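Local coordinates for DNA damage response protein Rtt109, putative (Neosartorya fumigata, PDB 5ZB9) that probably transfers an acetyl group from acetyl-CoA to lysine side chains of histone H3, at residues F139-N144 with R314-L319; T24-S29 with A448-V453; E46-F51 with T335-A340; K15-G20 with V109-L114; E181-S186 with T195-K200. All coordinates share one frame; numbering follows the deposited sequence.

Interaction 1. Residues F139-N144 with R314-L319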
# COMPACT_ATOMS: atom_id res chain seq x y z
N PHE A 139 4.00 -3.98 2.79
CA PHE A 139 5.03 -4.63 3.58
C PHE A 139 6.25 -3.71 3.59
O PHE A 139 6.52 -3.03 2.61
CB PHE A 139 5.37 -6.03 3.05
CG PHE A 139 6.02 -6.04 1.69
CD1 PHE A 139 5.26 -6.20 0.54
CD2 PHE A 139 7.41 -5.94 1.56
CE1 PHE A 139 5.86 -6.23 -0.72
CE2 PHE A 139 8.01 -5.97 0.30
CZ PHE A 139 7.24 -6.12 -0.83
N ALA A 140 6.95 -3.67 4.71
CA ALA A 140 8.07 -2.75 4.86
C ALA A 140 9.37 -3.50 5.01
O ALA A 140 9.52 -4.30 5.93
CB ALA A 140 7.85 -1.83 6.05
N ARG A 141 10.31 -3.24 4.10
CA ARG A 141 11.65 -3.80 4.18
C ARG A 141 12.57 -3.08 3.21
O ARG A 141 12.14 -2.64 2.14
CB ARG A 141 11.64 -5.30 3.88
CG ARG A 141 11.32 -5.66 2.43
CD ARG A 141 11.19 -7.17 2.26
NE ARG A 141 12.43 -7.83 2.63
CZ ARG A 141 13.32 -8.29 1.75
NH1 ARG A 141 13.09 -8.16 0.45
NH2 ARG A 141 14.44 -8.87 2.17
N ALA A 142 13.84 -2.93 3.59
CA ALA A 142 14.85 -2.38 2.68
C ALA A 142 15.13 -3.38 1.57
O ALA A 142 15.31 -4.56 1.83
CB ALA A 142 16.12 -2.05 3.44
N GLN A 143 15.16 -2.91 0.33
CA GLN A 143 15.32 -3.83 -0.79
C GLN A 143 15.71 -3.14 -2.07
O GLN A 143 15.86 -1.93 -2.10
CB GLN A 143 14.04 -4.62 -1.03
CG GLN A 143 12.93 -3.79 -1.60
CD GLN A 143 11.60 -4.53 -1.57
OE1 GLN A 143 10.55 -3.94 -1.28
NE2 GLN A 143 11.64 -5.83 -1.88
N ASN A 144 15.84 -3.94 -3.12
CA ASN A 144 16.18 -3.44 -4.45
C ASN A 144 14.94 -2.97 -5.20
O ASN A 144 14.54 -3.61 -6.18
CB ASN A 144 16.89 -4.53 -5.27
CG ASN A 144 17.89 -5.33 -4.44
OD1 ASN A 144 18.75 -4.77 -3.76
ND2 ASN A 144 17.76 -6.65 -4.49
N ARG A 314 17.68 -9.64 9.05
CA ARG A 314 16.66 -9.00 8.22
C ARG A 314 15.29 -8.99 8.91
O ARG A 314 14.94 -9.93 9.62
CB ARG A 314 16.56 -9.68 6.86
CG ARG A 314 17.84 -9.66 6.03
CD ARG A 314 18.39 -8.25 5.87
NE ARG A 314 17.39 -7.30 5.39
CZ ARG A 314 17.16 -7.03 4.11
NH1 ARG A 314 17.86 -7.64 3.16
NH2 ARG A 314 16.22 -6.15 3.77
N LEU A 315 14.52 -7.93 8.71
CA LEU A 315 13.13 -7.91 9.16
C LEU A 315 12.22 -7.39 8.05
O LEU A 315 12.65 -6.64 7.18
CB LEU A 315 12.96 -7.04 10.41
CG LEU A 315 13.62 -7.48 11.72
CD1 LEU A 315 13.43 -6.42 12.79
CD2 LEU A 315 13.07 -8.83 12.18
N VAL A 316 10.96 -7.80 8.09
CA VAL A 316 9.93 -7.17 7.28
C VAL A 316 8.71 -6.95 8.16
O VAL A 316 8.37 -7.79 9.00
CB VAL A 316 9.58 -8.01 6.02
CG1 VAL A 316 9.55 -9.48 6.33
CG2 VAL A 316 8.26 -7.57 5.42
N GLY A 317 8.07 -5.80 8.01
CA GLY A 317 6.85 -5.54 8.73
C GLY A 317 5.66 -5.59 7.78
O GLY A 317 5.75 -5.12 6.64
N PHE A 318 4.56 -6.15 8.24
CA PHE A 318 3.34 -6.17 7.46
C PHE A 318 2.30 -5.29 8.11
O PHE A 318 2.01 -5.43 9.30
CB PHE A 318 2.82 -7.60 7.29
CG PHE A 318 3.83 -8.52 6.69
CD1 PHE A 318 4.05 -8.53 5.32
CD2 PHE A 318 4.58 -9.37 7.48
CE1 PHE A 318 4.98 -9.38 4.76
CE2 PHE A 318 5.51 -10.23 6.92
CZ PHE A 318 5.72 -10.22 5.55
N LEU A 319 1.75 -4.37 7.33
CA LEU A 319 0.85 -3.36 7.86
C LEU A 319 -0.53 -3.40 7.19
O LEU A 319 -0.64 -3.46 5.96
CB LEU A 319 1.48 -1.99 7.69
CG LEU A 319 0.80 -0.82 8.37
CD1 LEU A 319 0.86 -1.05 9.86
CD2 LEU A 319 1.52 0.45 8.03
O HOH W 1 13.59 -8.19 5.04
O HOH W 2 16.97 -6.53 0.40
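R141 and R314 lay their guanidinium groups on each other. The planes are only 15° apart and the centres 4.7 Å. R141 NH2 sits over one face of the R314 group. The edge of that same R314 group is taken by A142 O and a water, both near its plane. A second water lies at the edge of the R141 group, in its plane. This stack closes the end of an antiparallel pair of strands, 133-140 and 317-324, in the central sheet of the acetyltransferase domain. The two arginines would repel if both are charged. That cost is probably eased by D162, which makes a salt bridge with R314 NE. R314 NH2 also donates to A142 O at 2.7 Å, a bent bond with an angle of 137° at the hydrogen. The water at the R141 edge accepts from R141 NE and donates to L315 O, so it spans the two segments. The water at the R314 edge donates to A142 O and accepts from R314 NH1.

Further along, A140 and G317 form the hydrogen-bonded pair. A140 N gives to G317 O at 2.7 Å, and G317 N returns a bond to A140 O at 2.9 Å. F139 and F318 follow as the non-hydrogen-bonded pair. V316 CG2 covers one face of the F318 ring, offset toward the rim. F139 CG lies between its own backbone N and carbonyl carbon (chi1 67°), and its ring leads away from strand 317-324. F139 CB makes the closest touch with the F318 ring, 3.6 Å from F318 CD1.

Interaction 2. Residues T24-S29 with A448-V453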
# COMPACT_ATOMS: atom_id res chain seq x y z
N THR A 24 6.73 19.23 -8.82
CA THR A 24 5.87 18.91 -9.96
C THR A 24 5.41 17.47 -9.80
O THR A 24 6.21 16.60 -9.44
CB THR A 24 6.61 19.09 -11.30
OG1 THR A 24 7.03 20.45 -11.42
CG2 THR A 24 5.71 18.72 -12.47
N ILE A 25 4.14 17.20 -10.07
CA ILE A 25 3.62 15.85 -9.93
C ILE A 25 3.05 15.31 -11.23
O ILE A 25 2.43 16.03 -12.02
CB ILE A 25 2.54 15.77 -8.83
CG1 ILE A 25 1.37 16.71 -9.14
CG2 ILE A 25 3.13 16.10 -7.49
CD1 ILE A 25 0.17 16.46 -8.30
N ARG A 26 3.28 14.02 -11.45
CA ARG A 26 2.66 13.31 -12.55
C ARG A 26 2.06 12.03 -12.00
O ARG A 26 2.76 11.13 -11.54
CB ARG A 26 3.67 13.04 -13.68
CG ARG A 26 4.18 14.32 -14.33
CD ARG A 26 5.27 14.09 -15.38
NE ARG A 26 5.63 15.33 -16.06
CZ ARG A 26 6.61 16.15 -15.66
NH1 ARG A 26 7.34 15.84 -14.60
NH2 ARG A 26 6.85 17.26 -16.33
N HIS A 27 0.74 11.98 -12.02
CA HIS A 27 -0.00 10.85 -11.53
C HIS A 27 -0.59 10.12 -12.74
O HIS A 27 -1.44 10.66 -13.44
CB HIS A 27 -1.09 11.34 -10.57
CG HIS A 27 -2.06 10.29 -10.15
ND1 HIS A 27 -3.30 10.59 -9.62
CD2 HIS A 27 -2.00 8.93 -10.20
CE1 HIS A 27 -3.95 9.47 -9.35
NE2 HIS A 27 -3.18 8.45 -9.69
N ILE A 28 -0.12 8.91 -13.01
CA ILE A 28 -0.71 8.17 -14.10
C ILE A 28 -1.39 6.95 -13.53
O ILE A 28 -0.97 6.41 -12.51
CB ILE A 28 0.34 7.78 -15.18
CG1 ILE A 28 1.38 6.82 -14.62
CG2 ILE A 28 1.03 9.03 -15.74
CD1 ILE A 28 2.36 6.36 -15.67
N SER A 29 -2.47 6.53 -14.17
CA SER A 29 -3.21 5.37 -13.69
C SER A 29 -3.72 4.53 -14.85
O SER A 29 -3.64 4.93 -16.00
CB SER A 29 -4.37 5.79 -12.79
OG SER A 29 -5.42 6.40 -13.54
N ALA A 448 13.17 12.77 -20.26
CA ALA A 448 12.86 11.69 -21.18
C ALA A 448 11.58 10.96 -20.78
O ALA A 448 10.72 10.71 -21.63
CB ALA A 448 14.03 10.71 -21.25
N TRP A 449 11.45 10.61 -19.50
CA TRP A 449 10.26 9.90 -19.04
C TRP A 449 9.00 10.79 -19.14
O TRP A 449 7.92 10.30 -19.48
CB TRP A 449 10.44 9.42 -17.59
CG TRP A 449 9.25 8.64 -17.07
CD1 TRP A 449 8.92 7.34 -17.37
CD2 TRP A 449 8.24 9.11 -16.18
NE1 TRP A 449 7.77 6.99 -16.72
CE2 TRP A 449 7.33 8.05 -15.98
CE3 TRP A 449 8.02 10.32 -15.52
CZ2 TRP A 449 6.21 8.17 -15.15
CZ3 TRP A 449 6.90 10.44 -14.70
CH2 TRP A 449 6.01 9.37 -14.53
N ALA A 450 9.16 12.08 -18.86
CA ALA A 450 8.05 13.01 -18.90
C ALA A 450 7.47 13.11 -20.30
O ALA A 450 6.26 13.18 -20.49
CB ALA A 450 8.48 14.39 -18.40
N GLU A 451 8.36 13.11 -21.29
CA GLU A 451 7.95 13.16 -22.68
C GLU A 451 7.29 11.85 -23.12
O GLU A 451 6.30 11.87 -23.85
CB GLU A 451 9.14 13.47 -23.58
CG GLU A 451 9.64 14.89 -23.42
CD GLU A 451 10.97 15.12 -24.12
OE1 GLU A 451 11.58 14.12 -24.55
OE2 GLU A 451 11.39 16.29 -24.25
N LYS A 452 7.85 10.74 -22.67
CA LYS A 452 7.30 9.42 -22.96
C LYS A 452 5.88 9.28 -22.43
O LYS A 452 4.99 8.76 -23.11
CB LYS A 452 8.18 8.33 -22.36
CG LYS A 452 7.65 6.93 -22.56
CD LYS A 452 7.70 6.54 -24.02
CE LYS A 452 7.11 5.15 -24.23
NZ LYS A 452 6.95 4.85 -25.68
N VAL A 453 5.68 9.76 -21.21
CA VAL A 453 4.35 9.73 -20.61
C VAL A 453 3.39 10.57 -21.43
O VAL A 453 2.29 10.11 -21.77
CB VAL A 453 4.38 10.25 -19.16
CG1 VAL A 453 2.98 10.40 -18.63
CG2 VAL A 453 5.17 9.31 -18.30
O HOH W 3 5.34 15.95 -19.44
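A450 O accepts from a water at 3.1 Å, and the same water takes a weak bond of 3.4 Å from R26 NE. The water thus links strand 22-35 to helix 439-457. The stronger partner of R26 is E70, in a salt bridge at NH1. The contact is a helix packed on one face of the central sheet. The strand and helix segments run at 43° to each other, with axes 11.1 Å apart at closest approach. R26 is extended from CG to NE and reaches the helix with its length. A450 CB then lies over the centre of one guanidinium face, 3.8 Å from R26 CZ. The W449 ring stands nearly upright to this group, with planes 87° apart. R26 and W449 run past each other in opposite directions, and R26 CD comes to 4.1 Å from W449 CZ3. The indole NE1 has its own partner, A427 O on helix 421-432. One turn on, V453 sets CG2 over the centre of one face of the W449 ring. Its other branch, CG1, is anti to the backbone N (chi1 172°) and faces the strand. There V453 CG1 meets I28 CG2 at 3.7 Å.

Interaction 3. Residues E46-F51 with T335-A340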
# COMPACT_ATOMS: atom_id res chain seq x y z
N GLU A 46 -15.33 -20.90 -6.00
CA GLU A 46 -14.57 -20.12 -6.97
C GLU A 46 -13.96 -18.90 -6.28
O GLU A 46 -14.45 -18.47 -5.23
CB GLU A 46 -15.47 -19.70 -8.14
CG GLU A 46 -15.87 -20.85 -9.06
CD GLU A 46 -14.66 -21.53 -9.71
OE1 GLU A 46 -13.75 -20.82 -10.18
OE2 GLU A 46 -14.63 -22.78 -9.74
N PRO A 47 -12.88 -18.36 -6.85
CA PRO A 47 -12.26 -17.14 -6.32
C PRO A 47 -13.20 -15.94 -6.44
O PRO A 47 -14.05 -15.92 -7.32
CB PRO A 47 -11.04 -16.94 -7.22
CG PRO A 47 -10.79 -18.26 -7.84
CD PRO A 47 -12.12 -18.91 -7.98
N GLU A 48 -13.04 -14.96 -5.56
CA GLU A 48 -13.86 -13.76 -5.65
C GLU A 48 -13.49 -12.97 -6.90
O GLU A 48 -12.31 -12.86 -7.24
CB GLU A 48 -13.71 -12.88 -4.40
CG GLU A 48 -14.13 -13.59 -3.13
CD GLU A 48 -14.44 -12.65 -1.99
OE1 GLU A 48 -14.53 -11.42 -2.24
OE2 GLU A 48 -14.60 -13.13 -0.85
N SER A 49 -14.50 -12.46 -7.58
CA SER A 49 -14.29 -11.59 -8.72
C SER A 49 -13.57 -10.33 -8.27
O SER A 49 -14.05 -9.61 -7.39
CB SER A 49 -15.62 -11.25 -9.39
OG SER A 49 -15.40 -10.37 -10.48
N THR A 50 -12.41 -10.06 -8.87
CA THR A 50 -11.55 -8.98 -8.40
C THR A 50 -11.04 -8.11 -9.55
O THR A 50 -10.63 -8.62 -10.60
CB THR A 50 -10.34 -9.56 -7.61
OG1 THR A 50 -10.81 -10.44 -6.58
CG2 THR A 50 -9.52 -8.45 -6.98
N PHE A 51 -11.06 -6.80 -9.35
CA PHE A 51 -10.50 -5.89 -10.33
C PHE A 51 -9.34 -5.13 -9.72
O PHE A 51 -9.30 -4.90 -8.51
CB PHE A 51 -11.57 -4.92 -10.85
CG PHE A 51 -12.68 -5.60 -11.60
CD1 PHE A 51 -13.76 -6.16 -10.92
CD2 PHE A 51 -12.63 -5.70 -12.99
CE1 PHE A 51 -14.77 -6.80 -11.62
CE2 PHE A 51 -13.64 -6.34 -13.68
CZ PHE A 51 -14.72 -6.89 -13.00
N THR A 335 -17.89 -10.54 4.65
CA THR A 335 -18.81 -11.45 3.97
C THR A 335 -18.24 -11.91 2.62
O THR A 335 -17.44 -11.21 1.99
CB THR A 335 -20.21 -10.81 3.76
OG1 THR A 335 -20.11 -9.66 2.91
CG2 THR A 335 -20.81 -10.38 5.10
N SER A 336 -18.65 -13.10 2.19
CA SER A 336 -18.13 -13.74 0.98
C SER A 336 -18.90 -13.34 -0.29
O SER A 336 -20.13 -13.23 -0.27
CB SER A 336 -18.16 -15.26 1.16
OG SER A 336 -17.75 -15.94 -0.02
N SER A 337 -18.17 -13.12 -1.38
CA SER A 337 -18.79 -12.87 -2.69
C SER A 337 -18.54 -14.04 -3.64
O SER A 337 -18.81 -13.95 -4.84
CB SER A 337 -18.26 -11.56 -3.30
OG SER A 337 -16.89 -11.64 -3.66
N ARG A 338 -18.02 -15.14 -3.09
CA ARG A 338 -17.71 -16.34 -3.88
C ARG A 338 -18.96 -17.06 -4.36
O ARG A 338 -20.02 -17.00 -3.72
CB ARG A 338 -16.86 -17.32 -3.06
CG ARG A 338 -15.52 -16.77 -2.59
CD ARG A 338 -14.69 -17.83 -1.89
NE ARG A 338 -15.34 -18.35 -0.68
CZ ARG A 338 -15.25 -17.81 0.53
NH1 ARG A 338 -14.55 -16.70 0.72
NH2 ARG A 338 -15.88 -18.37 1.56
N VAL A 339 -18.83 -17.75 -5.49
CA VAL A 339 -19.89 -18.62 -6.00
C VAL A 339 -19.43 -20.08 -5.91
O VAL A 339 -18.23 -20.37 -6.04
CB VAL A 339 -20.28 -18.27 -7.45
CG1 VAL A 339 -21.61 -18.91 -7.82
CG2 VAL A 339 -20.35 -16.76 -7.63
N ALA A 340 -20.37 -21.00 -5.68
CA ALA A 340 -20.04 -22.41 -5.53
C ALA A 340 -19.87 -23.10 -6.88
O ALA A 340 -20.66 -22.89 -7.81
CB ALA A 340 -21.11 -23.12 -4.70
O HOH W 4 -16.27 -9.84 -5.82
O HOH W 5 -17.23 -13.32 -7.01
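S337 holds its OG between its own backbone N and carbonyl carbon (chi1 68°), which turns the hydroxyl to E48. The E48 chain sets out beside its backbone N (chi1 -61°) and is extended beyond CG, so its carboxylate arrives next to that hydroxyl. S337 OG donates to E48 OE1 at 2.8 Å. It comes from well above the carboxylate plane, 70° out of it. Beside this bond, E48 CG packs on R338 CG at 3.5 Å. The charged ends are less close: E48 OE2 and R338 NH1 form a long salt bridge of 3.9 Å. The nearer partners of R338 are E45 at NE and D246 at NH1. The contact is at the surface. It joins the chain leading into strand 50-61 to a loop that follows strand 317-324. Within that loop, S336 OG accepts from R338 N in an ST turn and also lies over the centre of one face of the R338 guanidinium. Two waters extend the join. One donates to both S49 O and S337 OG, and the other accepts from S49 N and donates to S337 O. E46 N bonds V339 O at 2.9 Å, with the donor nearly in line with the carbonyl.

Interaction 4. Residues K15-G20 with V109-L114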
# COMPACT_ATOMS: atom_id res chain seq x y z
N LYS A 15 -1.73 21.68 0.27
CA LYS A 15 -2.15 22.02 1.63
C LYS A 15 -1.24 21.44 2.72
O LYS A 15 -1.17 21.98 3.82
CB LYS A 15 -3.58 21.54 1.87
CG LYS A 15 -4.65 22.25 1.08
CD LYS A 15 -6.00 21.90 1.67
CE LYS A 15 -7.15 22.29 0.77
NZ LYS A 15 -7.30 21.34 -0.36
N VAL A 16 -0.54 20.33 2.43
CA VAL A 16 0.29 19.71 3.46
C VAL A 16 1.77 20.07 3.32
O VAL A 16 2.52 19.99 4.28
CB VAL A 16 0.15 18.16 3.47
CG1 VAL A 16 -1.31 17.76 3.54
CG2 VAL A 16 0.82 17.53 2.26
N LEU A 17 2.19 20.47 2.12
CA LEU A 17 3.60 20.82 1.91
C LEU A 17 3.90 22.18 2.52
O LEU A 17 3.06 23.07 2.50
CB LEU A 17 3.95 20.82 0.42
CG LEU A 17 3.98 19.45 -0.27
CD1 LEU A 17 4.26 19.59 -1.75
CD2 LEU A 17 5.02 18.54 0.37
N PRO A 18 5.10 22.33 3.09
CA PRO A 18 5.49 23.62 3.66
C PRO A 18 5.44 24.76 2.64
O PRO A 18 5.77 24.56 1.47
CB PRO A 18 6.93 23.38 4.13
CG PRO A 18 7.00 21.91 4.36
CD PRO A 18 6.11 21.29 3.33
N THR A 19 5.01 25.93 3.10
CA THR A 19 4.96 27.14 2.29
C THR A 19 6.25 27.35 1.50
O THR A 19 7.34 27.35 2.06
CB THR A 19 4.70 28.37 3.17
OG1 THR A 19 3.34 28.35 3.63
CG2 THR A 19 4.96 29.65 2.40
N GLY A 20 6.11 27.52 0.19
CA GLY A 20 7.25 27.80 -0.65
C GLY A 20 7.93 26.57 -1.21
O GLY A 20 8.82 26.68 -2.06
N VAL A 109 11.05 18.54 7.73
CA VAL A 109 10.05 17.46 7.72
C VAL A 109 10.29 16.59 6.50
O VAL A 109 10.68 17.09 5.44
CB VAL A 109 8.60 18.01 7.72
CG1 VAL A 109 8.24 18.60 9.08
CG2 VAL A 109 8.42 19.03 6.60
N SER A 110 10.08 15.28 6.63
CA SER A 110 10.29 14.39 5.50
C SER A 110 9.22 14.71 4.46
O SER A 110 8.06 14.35 4.62
CB SER A 110 10.24 12.90 5.90
OG SER A 110 10.64 12.02 4.84
N LEU A 111 9.63 15.41 3.41
CA LEU A 111 8.76 15.65 2.27
C LEU A 111 8.24 14.34 1.73
O LEU A 111 7.08 14.24 1.33
CB LEU A 111 9.48 16.42 1.17
CG LEU A 111 9.73 17.89 1.49
CD1 LEU A 111 10.48 18.56 0.34
CD2 LEU A 111 8.41 18.59 1.78
N LEU A 112 9.10 13.32 1.70
CA LEU A 112 8.70 12.03 1.17
C LEU A 112 7.59 11.42 2.03
O LEU A 112 6.66 10.80 1.50
CB LEU A 112 9.89 11.09 1.07
CG LEU A 112 11.10 11.63 0.30
CD1 LEU A 112 12.06 10.51 -0.05
CD2 LEU A 112 10.68 12.39 -0.95
N ARG A 113 7.65 11.63 3.34
CA ARG A 113 6.59 11.12 4.21
C ARG A 113 5.29 11.87 3.92
O ARG A 113 4.23 11.25 3.80
CB ARG A 113 6.95 11.26 5.70
CG ARG A 113 5.84 10.79 6.65
CD ARG A 113 6.25 10.83 8.13
NE ARG A 113 6.67 12.16 8.59
CZ ARG A 113 5.86 13.20 8.75
NH1 ARG A 113 4.56 13.08 8.50
NH2 ARG A 113 6.34 14.36 9.17
N LEU A 114 5.37 13.19 3.80
CA LEU A 114 4.20 14.02 3.53
C LEU A 114 3.53 13.66 2.21
O LEU A 114 2.30 13.55 2.12
CB LEU A 114 4.58 15.49 3.54
CG LEU A 114 4.87 16.05 4.94
CD1 LEU A 114 5.28 17.51 4.85
CD2 LEU A 114 3.66 15.87 5.83
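L17 and L111 cross at about a right angle, touching through one methyl each. L17 CD2 is 3.7 Å from L111 CD2. Both leucines place CG beside the backbone N (chi1 -70° for L17 and -73° for L111), and each side chain then reaches across to the other segment. P18 follows L17 and meets three side chains in three ways. Its ring lies obliquely to L111, with P18 CD 3.9 Å from the same L111 CD2. That one methyl is therefore shared by L17 and P18. L114 points its CD1 at the proline ring, P18 CD to L114 CD1 at 4.2 Å. Against V109 the two side chains slide past each other in opposite directions, and P18 CG comes to 3.9 Å from V109 CG2. V109 is poorly ordered, so this last touch is less certain. L114 CD1 also rests 3.8 Å from V16 O, while V16 CG2 only grazes L114 CB.

The contact joins the end of helix 9-16 and the chain after it to the start of helix 111-127. S110 is the N-cap of the latter helix, and its side chain takes a weak bond from R113 N. L112 and R113, on the same turn, bind CoA in another structure of this protein. R113 packs on W168 and R171 of helix 162-177, two more CoA-binding residues. L111 and L114 thus pack the turn that carries L112 and R113 against residues 16-18. The side chains that meet here are all apolar, so the join rests on shape and on the burial of carbon, without directional bonds between the segments.

Interaction 5. Residues E181-S186 with T195-K200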
# COMPACT_ATOMS: atom_id res chain seq x y z
N GLU A 181 -12.55 7.45 13.54
CA GLU A 181 -12.90 7.23 14.94
C GLU A 181 -12.22 5.99 15.52
O GLU A 181 -12.02 5.01 14.81
CB GLU A 181 -14.42 7.10 15.09
CG GLU A 181 -15.15 8.40 14.84
CD GLU A 181 -14.61 9.54 15.68
OE1 GLU A 181 -14.73 9.48 16.92
OE2 GLU A 181 -14.05 10.50 15.09
N PRO A 182 -11.86 6.05 16.81
CA PRO A 182 -11.31 4.88 17.50
C PRO A 182 -12.30 3.73 17.53
O PRO A 182 -13.50 3.93 17.39
CB PRO A 182 -11.04 5.40 18.92
CG PRO A 182 -10.90 6.87 18.76
CD PRO A 182 -11.84 7.25 17.65
N GLU A 183 -11.79 2.51 17.69
CA GLU A 183 -12.64 1.34 17.80
C GLU A 183 -12.33 0.58 19.09
O GLU A 183 -11.29 0.78 19.71
CB GLU A 183 -12.46 0.44 16.58
CG GLU A 183 -12.67 1.17 15.26
CD GLU A 183 -12.52 0.27 14.04
OE1 GLU A 183 -11.48 -0.42 13.93
OE2 GLU A 183 -13.45 0.25 13.19
N THR A 184 -13.24 -0.31 19.47
CA THR A 184 -13.18 -0.95 20.78
C THR A 184 -12.64 -2.37 20.74
O THR A 184 -12.08 -2.85 21.73
CB THR A 184 -14.56 -0.97 21.42
OG1 THR A 184 -15.53 -1.26 20.41
CG2 THR A 184 -14.87 0.38 22.04
N GLY A 185 -12.81 -3.05 19.61
CA GLY A 185 -12.34 -4.42 19.50
C GLY A 185 -13.32 -5.32 18.79
O GLY A 185 -14.49 -5.41 19.16
N SER A 186 -12.83 -6.00 17.75
CA SER A 186 -13.64 -6.88 16.91
C SER A 186 -14.30 -7.99 17.74
O SER A 186 -15.51 -7.98 17.94
CB SER A 186 -12.79 -7.49 15.79
OG SER A 186 -11.66 -8.18 16.30
N THR A 195 -23.66 1.18 18.20
CA THR A 195 -24.37 2.30 17.57
C THR A 195 -23.51 3.56 17.48
O THR A 195 -23.70 4.39 16.59
CB THR A 195 -25.69 2.63 18.32
OG1 THR A 195 -25.50 2.46 19.73
CG2 THR A 195 -26.83 1.72 17.86
N GLN A 196 -22.56 3.69 18.41
CA GLN A 196 -21.61 4.80 18.39
C GLN A 196 -20.71 4.75 17.16
O GLN A 196 -20.73 5.64 16.31
CB GLN A 196 -20.75 4.81 19.65
CG GLN A 196 -21.36 5.52 20.85
CD GLN A 196 -20.34 5.83 21.93
OE1 GLN A 196 -19.18 5.41 21.85
NE2 GLN A 196 -20.75 6.58 22.94
N GLU A 197 -19.91 3.68 17.07
CA GLU A 197 -18.91 3.53 16.02
C GLU A 197 -19.50 3.30 14.64
O GLU A 197 -18.79 3.38 13.64
CB GLU A 197 -17.95 2.38 16.36
CG GLU A 197 -17.07 2.62 17.58
CD GLU A 197 -16.38 1.36 18.05
OE1 GLU A 197 -16.08 0.47 17.22
OE2 GLU A 197 -16.14 1.25 19.27
N SER A 198 -20.80 2.99 14.57
CA SER A 198 -21.42 2.65 13.30
C SER A 198 -21.80 3.89 12.49
O SER A 198 -21.65 3.91 11.27
CB SER A 198 -22.66 1.77 13.51
OG SER A 198 -23.01 1.06 12.33
N ALA A 199 -22.28 4.93 13.17
CA ALA A 199 -22.71 6.16 12.49
C ALA A 199 -21.53 6.98 11.96
O ALA A 199 -21.71 7.92 11.18
CB ALA A 199 -23.56 7.01 13.42
N LYS A 200 -20.32 6.62 12.38
CA LYS A 200 -19.11 7.35 12.00
C LYS A 200 -18.08 6.44 11.33
O LYS A 200 -18.07 5.23 11.55
CB LYS A 200 -18.50 8.02 13.23
CG LYS A 200 -18.49 7.12 14.47
CD LYS A 200 -18.52 7.94 15.75
CE LYS A 200 -19.65 8.96 15.75
NZ LYS A 200 -20.99 8.32 15.56
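T184 and E197 make the polar link of this contact, which folds the loop after helix 162-177 back on the short helix 193-198. T184 OG1 lies between its own backbone N and carbonyl carbon (chi1 40°). From there it donates to E197 OE2 at 2.8 Å, on the syn lone pair of that oxygen. E197 leaves its helix with CG beside the backbone N and is extended beyond CG, which carries the carboxylate across to the loop. T184 CG2 also lies against E197 OE2, at 3.2 Å. On its way E197 passes P182, with E197 CG 3.8 Å from P182 O.

E183 has an extended chain as well, but it crosses E197 at about a right angle. E183 CB is 3.7 Å from E197 OE1. The two carboxylates keep apart, with E183 OE2 to E197 OE1 at 4.8 Å. E183 spends its oxygens elsewhere: OE1 bonds T204, and OE2 bonds S202 and N324. These partners probably ease the nearness of two acidic groups. E197 is buried, and N330 touches both glutamates.

At the other end, E181 and K200 meet through their carbon chains, which cross at a slant. E181 is bent at chi2 and K200 at chi3 and chi4. The charged atoms do not pair, as E181 OE1 and K200 NZ are 6.5 Å apart. Instead the lysine curls back to its own segment, and K200 NZ donates to Q196 O. The closest touch it leaves with the loop is K200 CD against E181 CG, at 3.5 Å.

Interactions 1, 2 and 3 all reach the central mixed sheet. Strands 22-35 and 50-61, used by interactions 2 and 3, are neighbours in it, yet the centres of these two contacts are about 35 Å apart. Interactions 2 and 4 adjoin in sequence, where helix 9-16 leads to strand 22-35, and their segments alternate along the chain. Interaction 4 closes before interaction 1 opens, and helix 111-127 leads on to strand 133-140. Interaction 5 is local in sequence and falls between the two segments of interaction 1, with centres about 30 Å apart. Interaction 4 includes two CoA-binding residues and interaction 1 lies near others, while interactions 2, 3 and 5 lie away from them.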